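Local coordinates for cellulase CEL9M (Clostridium cellulolyticum, PDB 1IA6), which probably hydrolyses internal beta-1,4-glucosidic linkages in cellulose and related beta-glucans, as a catalytic module of glycoside hydrolase family 9, at residues W76-F81 and K93-L98; A37-D42 and G137-L142; T293-L298 and Q395-L400. All blocks are in the same frame, centred on the assembly; numbering follows the deposited sequence.

Contact 1 (W76-F81 and K93-L98); sequences WSLYEF and KMLQQL
L78 CD2 of helix 64-80 meets M94, L95 and L98 of helix 91-107, a helix-to-helix contact inside the alpha-barrel of this family 9 cellulase. The two helices run roughly antiparallel, at 143°, and the axes of the two short segments come no closer than 11.4 Å, a spacing bridged by side chains alone. One methyl group does most of the work. With CG anti to the backbone N (chi1 -177°), the side chain of L78 is carried toward helix 91-107, where CD2 faces all three partners. L95 meets it at about a right angle; it leaves its helix to one side of the contact, yet its CD2 ends 3.6 Å from L78 CD2. L98, one turn further along from M94, comes in obliquely. On the M94 side the touch is looser, CG of M94 lying 4.3 Å from L78 CD2, while the methyl end of M94 passes near S77. No hydrogen bond crosses between the segments; in the conformer given, S77 OG bonds back to the carbonyl of I73 in its own helix. F85 of helix 82-87, in the connection between the two helices, also touches S77, L78 and M94, and N168 of helix 152-169 lies against L78. At the L98 end of the contact, CD1 of L98 stands 3.8 Å from L78 CD2.

Contact 2 (A37-D42 and G137-L142); sequences ACHTTD and GQRPSL. With ZN (zinc ion), chain C.
The guanidinium of R139 lies flat on the ring of a zinc ligand, H39, while its edge grips D42. Ring and guanidinium centres are 3.6 Å apart with planes at 24°, CZ sitting over one imidazole face toward the rim. The arginine chain bends at chi2 (132°) and chi3, turning NE and NH2 side-on to the carboxylate. R139 NE meets D42 OD1 at 2.9 Å and R139 NH2 meets D42 OD2 at 2.8 Å, both nearly straight, on the syn side of a nearly coplanar carboxylate. This twin bond fixes the rotation of the guanidinium above the ring. K62 adds a second positive partner at D42 OD2, and a water joins D42 OD1 to the backbone N of R139. Two further bonds orient the stacked groups: Q135 takes H39 NE2, and the carbonyl of H60 takes R139 NH1. The histidine is thus held by metal at one ring nitrogen and by a second-shell amide at the other. Zinc is bound by H39 ND1 at 2.1 Å and by C38 SG at 2.3 Å; C22 and H55 complete a Cys2His2 zinc site that pins parts of the long loop between helix 6-15 and strand 62-63, to which R139 joins the loop 137-142.

Contact 3 (T293-L298 and Q395-L400); sequences TTPGGL and QNDKFL
T294 to G297 form a type I beta turn, closed by the backbone bond from G297 N to T294 O, and the loop 395-400 runs past it with the CA atoms of T294 and Q395 5.4 Å apart. From that loop D397, at positive phi, aims its carboxylate into the turn, where each oxygen has its own donor. The hydroxyl of T294 gives its proton to OD1, 2.8 Å from OG1 and met on the syn side, 20° out of the carboxylate plane. The amide of G296 reaches OD2, 2.8 Å from its N, also on the syn side but more tilted from the plane and with a bent N-H...O angle of 137°. The T294 hydroxyl is where it is because chi1 (69°) sets OG1 between the backbone N and the carbonyl carbon; there it also accepts the amide of L298, whose N is 3.0 Å from T294 OG1. This one oxygen therefore links the turn, the residue following it and the facing loop. The same torsion lays CG2 of T294 beside the carbonyl of Q395, 3.6 Å from its O. The P295 ring approaches the carboxylate obliquely, its CD 3.3 Å from D397 OD2. A further bond, from Y339, reaches D397 OD1, giving that oxygen two partners. Y339 belongs to helix 327-341, and the turn lies on the same helix: Q336 binds the carbonyl of G297, and L298 packs on Q336 and Y339. L298 also touches L307 and A310 of helix 306-323, just after the turn's own loop, while D397 lies on P345 in the loop that follows helix 327-341.

The three contacts lie far apart within one family 9 catalytic module: centres of contacts 1 and 2 are 28 Å apart, of 1 and 3 31 Å, and of 2 and 3 40 Å, and no two touch. Along the chain contact 1 is nested within the loop closed by contact 2, and contact 3 follows both. Contact 1 is the buried one, joining helices 64-80 and 91-107, whereas contacts 2 and 3 are partly buried loop pairs further from the chain centre. Contact 2 adjoins the small sheet through strand 115-119, and contact 3 meets helices 306-323 and 327-341. Contact 1 thus joins neighbouring helices of the barrel interior, while contacts 2 and 3 each fasten two sequence-distant loops at its periphery.

Contact 1 (W76-F81 and K93-L98)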
loop_
_atom_site.group_PDB
_atom_site.type_symbol
_atom_site.label_atom_id
_atom_site.label_comp_id
_atom_site.label_asym_id
_atom_site.label_seq_id
_atom_site.Cartn_x
_atom_site.Cartn_y
_atom_site.Cartn_z
ATOM N N TRP A 76 -3.681 8.752 0.541
ATOM C CA TRP A 76 -4.258 9.186 1.807
ATOM C C TRP A 76 -3.188 9.875 2.654
ATOM O O TRP A 76 -3.461 10.880 3.313
ATOM C CB TRP A 76 -4.842 7.977 2.558
ATOM C CG TRP A 76 -5.695 8.325 3.748
ATOM C CD1 TRP A 76 -6.358 9.497 3.968
ATOM C CD2 TRP A 76 -6.025 7.466 4.849
ATOM N NE1 TRP A 76 -7.082 9.424 5.133
ATOM C CE2 TRP A 76 -6.896 8.188 5.696
ATOM C CE3 TRP A 76 -5.672 6.156 5.199
ATOM C CZ2 TRP A 76 -7.420 7.646 6.874
ATOM C CZ3 TRP A 76 -6.194 5.614 6.375
ATOM C CH2 TRP A 76 -7.058 6.361 7.196
ATOM N N SER A 77 -1.976 9.333 2.617
ATOM C CA SER A 77 -0.857 9.886 3.372
ATOM C C SER A 77 -0.578 11.329 2.956
ATOM O O SER A 77 -0.398 12.209 3.800
ATOM C CB SER A 77 0.402 9.041 3.147
ATOM O OG SER A 77 0.184 7.682 3.497
ATOM N N LEU A 78 -0.547 11.563 1.649
ATOM C CA LEU A 78 -0.276 12.893 1.110
ATOM C C LEU A 78 -1.417 13.858 1.431
ATOM O O LEU A 78 -1.190 15.026 1.748
ATOM C CB LEU A 78 -0.079 12.817 -0.405
ATOM C CG LEU A 78 0.288 14.119 -1.129
ATOM C CD1 LEU A 78 1.604 14.659 -0.587
ATOM C CD2 LEU A 78 0.397 13.850 -2.620
ATOM N N TYR A 79 -2.644 13.357 1.346
ATOM C CA TYR A 79 -3.827 14.163 1.620
ATOM C C TYR A 79 -3.909 14.621 3.075
ATOM O O TYR A 79 -4.212 15.782 3.351
ATOM C CB TYR A 79 -5.091 13.370 1.272
ATOM C CG TYR A 79 -6.378 14.140 1.486
ATOM C CD1 TYR A 79 -6.789 15.116 0.580
ATOM C CD2 TYR A 79 -7.181 13.894 2.598
ATOM C CE1 TYR A 79 -7.974 15.828 0.776
ATOM C CE2 TYR A 79 -8.363 14.598 2.805
ATOM C CZ TYR A 79 -8.753 15.561 1.890
ATOM O OH TYR A 79 -9.930 16.247 2.085
ATOM N N GLU A 80 -3.637 13.710 4.003
ATOM C CA GLU A 80 -3.716 14.023 5.430
ATOM C C GLU A 80 -2.492 14.718 6.022
ATOM O O GLU A 80 -2.625 15.520 6.948
ATOM C CB GLU A 80 -3.969 12.745 6.237
ATOM C CG GLU A 80 -5.243 11.985 5.881
ATOM C CD GLU A 80 -6.516 12.677 6.347
ATOM O OE1 GLU A 80 -6.437 13.621 7.162
ATOM O OE2 GLU A 80 -7.605 12.260 5.904
ATOM N N PHE A 81 -1.306 14.405 5.506
ATOM C CA PHE A 81 -0.074 14.986 6.037
ATOM C C PHE A 81 0.763 15.712 4.988
ATOM O O PHE A 81 1.990 15.623 4.996
ATOM C CB PHE A 81 0.777 13.886 6.686
ATOM C CG PHE A 81 0.054 13.102 7.748
ATOM C CD1 PHE A 81 -0.388 13.723 8.914
ATOM C CD2 PHE A 81 -0.192 11.740 7.580
ATOM C CE1 PHE A 81 -1.067 12.999 9.899
ATOM C CE2 PHE A 81 -0.870 11.008 8.559
ATOM C CZ PHE A 81 -1.308 11.642 9.719
ATOM N N LYS A 93 8.525 13.999 -5.565
ATOM C CA LYS A 93 8.794 12.586 -5.801
ATOM C C LYS A 93 7.546 11.763 -5.491
ATOM O O LYS A 93 7.194 10.852 -6.237
ATOM C CB LYS A 93 9.964 12.120 -4.925
ATOM C CG LYS A 93 10.420 10.684 -5.183
ATOM C CD LYS A 93 10.967 10.514 -6.594
ATOM C CE LYS A 93 11.472 9.096 -6.814
ATOM N NZ LYS A 93 12.046 8.890 -8.174
ATOM N N MET A 94 6.876 12.093 -4.392
ATOM C CA MET A 94 5.664 11.380 -4.004
ATOM C C MET A 94 4.624 11.438 -5.124
ATOM O O MET A 94 4.002 10.428 -5.459
ATOM C CB MET A 94 5.085 11.989 -2.725
ATOM C CG MET A 94 3.835 11.299 -2.224
ATOM S SD MET A 94 4.171 9.630 -1.612
ATOM C CE MET A 94 2.766 9.400 -0.552
ATOM N N LEU A 95 4.431 12.622 -5.701
ATOM C CA LEU A 95 3.461 12.784 -6.780
ATOM C C LEU A 95 3.839 11.957 -8.001
ATOM O O LEU A 95 2.968 11.448 -8.708
ATOM C CB LEU A 95 3.319 14.265 -7.156
ATOM C CG LEU A 95 2.550 15.089 -6.116
ATOM C CD1 LEU A 95 2.623 16.570 -6.460
ATOM C CD2 LEU A 95 1.109 14.618 -6.066
ATOM N N GLN A 96 5.136 11.820 -8.251
ATOM C CA GLN A 96 5.585 11.018 -9.378
ATOM C C GLN A 96 5.227 9.548 -9.145
ATOM O O GLN A 96 4.768 8.874 -10.063
ATOM C CB GLN A 96 7.094 11.165 -9.574
ATOM C CG GLN A 96 7.530 12.611 -9.775
ATOM C CD GLN A 96 8.984 12.738 -10.180
ATOM O OE1 GLN A 96 9.854 12.078 -9.615
ATOM N NE2 GLN A 96 9.254 13.600 -11.156
ATOM N N GLN A 97 5.420 9.057 -7.922
ATOM C CA GLN A 97 5.108 7.658 -7.615
ATOM C C GLN A 97 3.615 7.421 -7.793
ATOM O O GLN A 97 3.194 6.406 -8.350
ATOM C CB GLN A 97 5.506 7.305 -6.174
ATOM C CG GLN A 97 6.930 7.697 -5.784
ATOM C CD GLN A 97 7.982 7.094 -6.694
ATOM O OE1 GLN A 97 7.938 7.269 -7.911
ATOM N NE2 GLN A 97 8.941 6.389 -6.106
ATOM N N LEU A 98 2.818 8.373 -7.325
ATOM C CA LEU A 98 1.369 8.264 -7.430
ATOM C C LEU A 98 0.884 8.305 -8.876
ATOM O O LEU A 98 0.034 7.509 -9.273
ATOM C CB LEU A 98 0.697 9.378 -6.618
ATOM C CG LEU A 98 0.820 9.197 -5.102
ATOM C CD1 LEU A 98 0.464 10.486 -4.383
ATOM C CD2 LEU A 98 -0.093 8.065 -4.662
#

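Contact 2 (A37-D42 and G137-L142)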
loop_
_atom_site.group_PDB
_atom_site.type_symbol
_atom_site.label_atom_id
_atom_site.label_comp_id
_atom_site.label_asym_id
_atom_site.label_seq_id
_atom_site.Cartn_x
_atom_site.Cartn_y
_atom_site.Cartn_z
ATOM N N ALA A 37 13.830 -0.593 -18.469
ATOM C CA ALA A 37 12.571 -1.005 -19.083
ATOM C C ALA A 37 12.327 -2.501 -18.930
ATOM O O ALA A 37 13.241 -3.306 -19.107
ATOM C CB ALA A 37 12.564 -0.628 -20.567
ATOM N N CYS A 38 11.088 -2.867 -18.617
ATOM C CA CYS A 38 10.721 -4.270 -18.451
ATOM C C CYS A 38 9.275 -4.518 -18.878
ATOM O O CYS A 38 8.474 -3.583 -18.946
ATOM C CB CYS A 38 10.900 -4.698 -16.987
ATOM S SG CYS A 38 9.878 -3.784 -15.792
ATOM N N HIS A 39 8.958 -5.777 -19.175
ATOM C CA HIS A 39 7.611 -6.186 -19.567
ATOM C C HIS A 39 6.924 -5.127 -20.421
ATOM O O HIS A 39 5.821 -4.670 -20.117
ATOM C CB HIS A 39 6.794 -6.474 -18.305
ATOM C CG HIS A 39 7.506 -7.358 -17.328
ATOM N ND1 HIS A 39 8.085 -6.878 -16.172
ATOM C CD2 HIS A 39 7.775 -8.685 -17.359
ATOM C CE1 HIS A 39 8.679 -7.871 -15.533
ATOM N NE2 HIS A 39 8.506 -8.979 -16.233
ATOM N N THR A 40 7.592 -4.765 -21.508
ATOM C CA THR A 40 7.121 -3.738 -22.422
ATOM C C THR A 40 5.982 -4.144 -23.346
ATOM O O THR A 40 5.484 -3.315 -24.107
ATOM C CB THR A 40 8.286 -3.236 -23.289
ATOM O OG1 THR A 40 8.796 -4.324 -24.074
ATOM C CG2 THR A 40 9.408 -2.699 -22.410
ATOM N N THR A 41 5.562 -5.405 -23.284
ATOM C CA THR A 41 4.486 -5.884 -24.146
ATOM C C THR A 41 3.220 -6.254 -23.378
ATOM O O THR A 41 2.319 -6.881 -23.933
ATOM C CB THR A 41 4.923 -7.126 -24.962
ATOM O OG1 THR A 41 5.063 -8.253 -24.087
ATOM C CG2 THR A 41 6.245 -6.872 -25.650
ATOM N N ASP A 42 3.149 -5.873 -22.105
ATOM C CA ASP A 42 1.978 -6.185 -21.292
ATOM C C ASP A 42 0.676 -5.745 -21.952
ATOM O O ASP A 42 0.561 -4.615 -22.422
ATOM C CB ASP A 42 2.088 -5.523 -19.917
ATOM C CG ASP A 42 3.048 -6.246 -18.997
ATOM O OD1 ASP A 42 3.579 -7.307 -19.394
ATOM O OD2 ASP A 42 3.263 -5.754 -17.872
ATOM N N GLY A 137 9.112 -13.170 -23.055
ATOM C CA GLY A 137 7.969 -14.032 -23.263
ATOM C C GLY A 137 6.671 -13.263 -23.167
ATOM O O GLY A 137 6.654 -12.035 -23.267
ATOM N N GLN A 138 5.580 -13.988 -22.959
ATOM C CA GLN A 138 4.266 -13.375 -22.858
ATOM C C GLN A 138 3.601 -13.509 -21.499
ATOM O O GLN A 138 3.451 -14.609 -20.975
ATOM C CB GLN A 138 3.324 -13.974 -23.907
ATOM C CG GLN A 138 3.333 -13.282 -25.257
ATOM C CD GLN A 138 2.815 -11.858 -25.181
ATOM O OE1 GLN A 138 3.576 -10.899 -25.307
ATOM N NE2 GLN A 138 1.511 -11.713 -24.963
ATOM N N ARG A 139 3.221 -12.375 -20.923
ATOM C CA ARG A 139 2.493 -12.368 -19.665
ATOM C C ARG A 139 1.018 -12.249 -20.004
ATOM O O ARG A 139 0.629 -11.427 -20.832
ATOM C CB ARG A 139 2.906 -11.175 -18.803
ATOM C CG ARG A 139 3.956 -11.493 -17.761
ATOM C CD ARG A 139 5.060 -10.461 -17.791
ATOM N NE ARG A 139 4.634 -9.123 -17.380
ATOM C CZ ARG A 139 4.637 -8.688 -16.122
ATOM N NH1 ARG A 139 5.033 -9.490 -15.142
ATOM N NH2 ARG A 139 4.285 -7.436 -15.847
ATOM N N PRO A 140 0.177 -13.072 -19.373
ATOM C CA PRO A 140 -1.255 -13.005 -19.655
ATOM C C PRO A 140 -1.973 -11.912 -18.873
ATOM O O PRO A 140 -1.636 -11.635 -17.721
ATOM C CB PRO A 140 -1.741 -14.389 -19.246
ATOM C CG PRO A 140 -0.882 -14.678 -18.042
ATOM C CD PRO A 140 0.493 -14.222 -18.505
ATOM N N SER A 141 -2.940 -11.272 -19.519
ATOM C CA SER A 141 -3.759 -10.265 -18.858
ATOM C C SER A 141 -4.822 -11.205 -18.300
ATOM O O SER A 141 -5.914 -11.352 -18.852
ATOM C CB SER A 141 -4.338 -9.302 -19.892
ATOM O OG SER A 141 -3.288 -8.681 -20.619
ATOM N N LEU A 142 -4.460 -11.856 -17.200
ATOM C CA LEU A 142 -5.278 -12.877 -16.560
ATOM C C LEU A 142 -6.700 -12.566 -16.108
ATOM O O LEU A 142 -7.613 -13.351 -16.376
ATOM C CB LEU A 142 -4.496 -13.473 -15.386
ATOM C CG LEU A 142 -4.901 -14.886 -14.961
ATOM C CD1 LEU A 142 -4.761 -15.835 -16.153
ATOM C CD2 LEU A 142 -4.028 -15.349 -13.810
HETATM ZN ZN ZN C . 8.051 -5.067 -15.172
HETATM O O HOH W 1 3.806 -9.334 -21.183
#

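Contact 3 (T293-L298 and Q395-L400)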
loop_
_atom_site.group_PDB
_atom_site.type_symbol
_atom_site.label_atom_id
_atom_site.label_comp_id
_atom_site.label_asym_id
_atom_site.label_seq_id
_atom_site.Cartn_x
_atom_site.Cartn_y
_atom_site.Cartn_z
ATOM N N THR A 293 2.410 -8.180 22.639
ATOM C CA THR A 293 3.512 -7.232 22.644
ATOM C C THR A 293 4.791 -8.017 22.921
ATOM O O THR A 293 4.868 -8.757 23.898
ATOM C CB THR A 293 3.340 -6.168 23.745
ATOM O OG1 THR A 293 2.072 -5.517 23.585
ATOM C CG2 THR A 293 4.461 -5.129 23.657
ATOM N N THR A 294 5.785 -7.869 22.056
ATOM C CA THR A 294 7.047 -8.574 22.245
ATOM C C THR A 294 7.803 -7.925 23.401
ATOM O O THR A 294 7.488 -6.806 23.807
ATOM C CB THR A 294 7.929 -8.479 20.992
ATOM O OG1 THR A 294 8.378 -7.128 20.838
ATOM C CG2 THR A 294 7.143 -8.891 19.749
ATOM N N PRO A 295 8.807 -8.624 23.956
ATOM C CA PRO A 295 9.570 -8.044 25.063
ATOM C C PRO A 295 10.152 -6.702 24.627
ATOM O O PRO A 295 10.292 -5.780 25.428
ATOM C CB PRO A 295 10.654 -9.088 25.311
ATOM C CG PRO A 295 9.952 -10.365 24.987
ATOM C CD PRO A 295 9.226 -10.014 23.704
ATOM N N GLY A 296 10.472 -6.603 23.338
ATOM C CA GLY A 296 11.039 -5.380 22.794
ATOM C C GLY A 296 10.061 -4.233 22.601
ATOM O O GLY A 296 10.472 -3.124 22.270
ATOM N N GLY A 297 8.769 -4.490 22.788
ATOM C CA GLY A 297 7.783 -3.430 22.647
ATOM C C GLY A 297 6.994 -3.391 21.350
ATOM O O GLY A 297 6.152 -2.510 21.157
ATOM N N LEU A 298 7.251 -4.339 20.458
ATOM C CA LEU A 298 6.547 -4.387 19.178
ATOM C C LEU A 298 5.171 -5.034 19.297
ATOM O O LEU A 298 5.026 -6.074 19.936
ATOM C CB LEU A 298 7.370 -5.180 18.156
ATOM C CG LEU A 298 6.698 -5.548 16.828
ATOM C CD1 LEU A 298 6.432 -4.286 16.015
ATOM C CD2 LEU A 298 7.599 -6.500 16.047
ATOM N N GLN A 395 8.051 -13.201 17.448
ATOM C CA GLN A 395 7.531 -12.626 18.679
ATOM C C GLN A 395 8.553 -12.540 19.808
ATOM O O GLN A 395 8.238 -12.079 20.904
ATOM C CB GLN A 395 6.277 -13.387 19.130
ATOM C CG GLN A 395 6.465 -14.857 19.426
ATOM C CD GLN A 395 5.135 -15.550 19.684
ATOM O OE1 GLN A 395 4.441 -15.963 18.752
ATOM N NE2 GLN A 395 4.762 -15.656 20.952
ATOM N N ASN A 396 9.780 -12.962 19.521
ATOM C CA ASN A 396 10.868 -12.918 20.493
ATOM C C ASN A 396 11.862 -11.828 20.081
ATOM O O ASN A 396 12.960 -11.735 20.627
ATOM C CB ASN A 396 11.579 -14.274 20.543
ATOM C CG ASN A 396 10.663 -15.398 20.995
ATOM O OD1 ASN A 396 10.829 -16.551 20.591
ATOM N ND2 ASN A 396 9.699 -15.072 21.846
ATOM N N ASP A 397 11.462 -11.014 19.106
ATOM C CA ASP A 397 12.287 -9.916 18.597
ATOM C C ASP A 397 13.513 -10.387 17.821
ATOM O O ASP A 397 14.413 -9.594 17.534
ATOM C CB ASP A 397 12.744 -9.012 19.743
ATOM C CG ASP A 397 11.594 -8.310 20.422
ATOM O OD1 ASP A 397 10.906 -7.512 19.751
ATOM O OD2 ASP A 397 11.375 -8.557 21.625
ATOM N N LYS A 398 13.544 -11.669 17.474
ATOM C CA LYS A 398 14.673 -12.222 16.736
ATOM C C LYS A 398 14.480 -12.070 15.231
ATOM O O LYS A 398 13.366 -12.195 14.720
ATOM C CB LYS A 398 14.861 -13.704 17.083
ATOM C CG LYS A 398 14.969 -13.988 18.574
ATOM C CD LYS A 398 16.153 -13.265 19.200
ATOM C CE LYS A 398 16.232 -13.517 20.700
ATOM N NZ LYS A 398 17.382 -12.795 21.321
ATOM N N PHE A 399 15.574 -11.798 14.529
ATOM C CA PHE A 399 15.535 -11.637 13.082
ATOM C C PHE A 399 16.547 -12.571 12.425
ATOM O O PHE A 399 17.704 -12.632 12.839
ATOM C CB PHE A 399 15.863 -10.194 12.691
ATOM C CG PHE A 399 15.671 -9.911 11.226
ATOM C CD1 PHE A 399 14.396 -9.758 10.699
ATOM C CD2 PHE A 399 16.764 -9.829 10.371
ATOM C CE1 PHE A 399 14.211 -9.526 9.336
ATOM C CE2 PHE A 399 16.588 -9.597 9.008
ATOM C CZ PHE A 399 15.308 -9.447 8.493
ATOM N N LEU A 400 16.106 -13.298 11.405
ATOM C CA LEU A 400 16.980 -14.216 10.686
ATOM C C LEU A 400 17.251 -13.645 9.300
ATOM O O LEU A 400 16.421 -13.756 8.396
ATOM C CB LEU A 400 16.322 -15.594 10.571
ATOM C CG LEU A 400 15.980 -16.278 11.902
ATOM C CD1 LEU A 400 15.277 -17.605 11.635
ATOM C CD2 LEU A 400 17.253 -16.496 12.712
#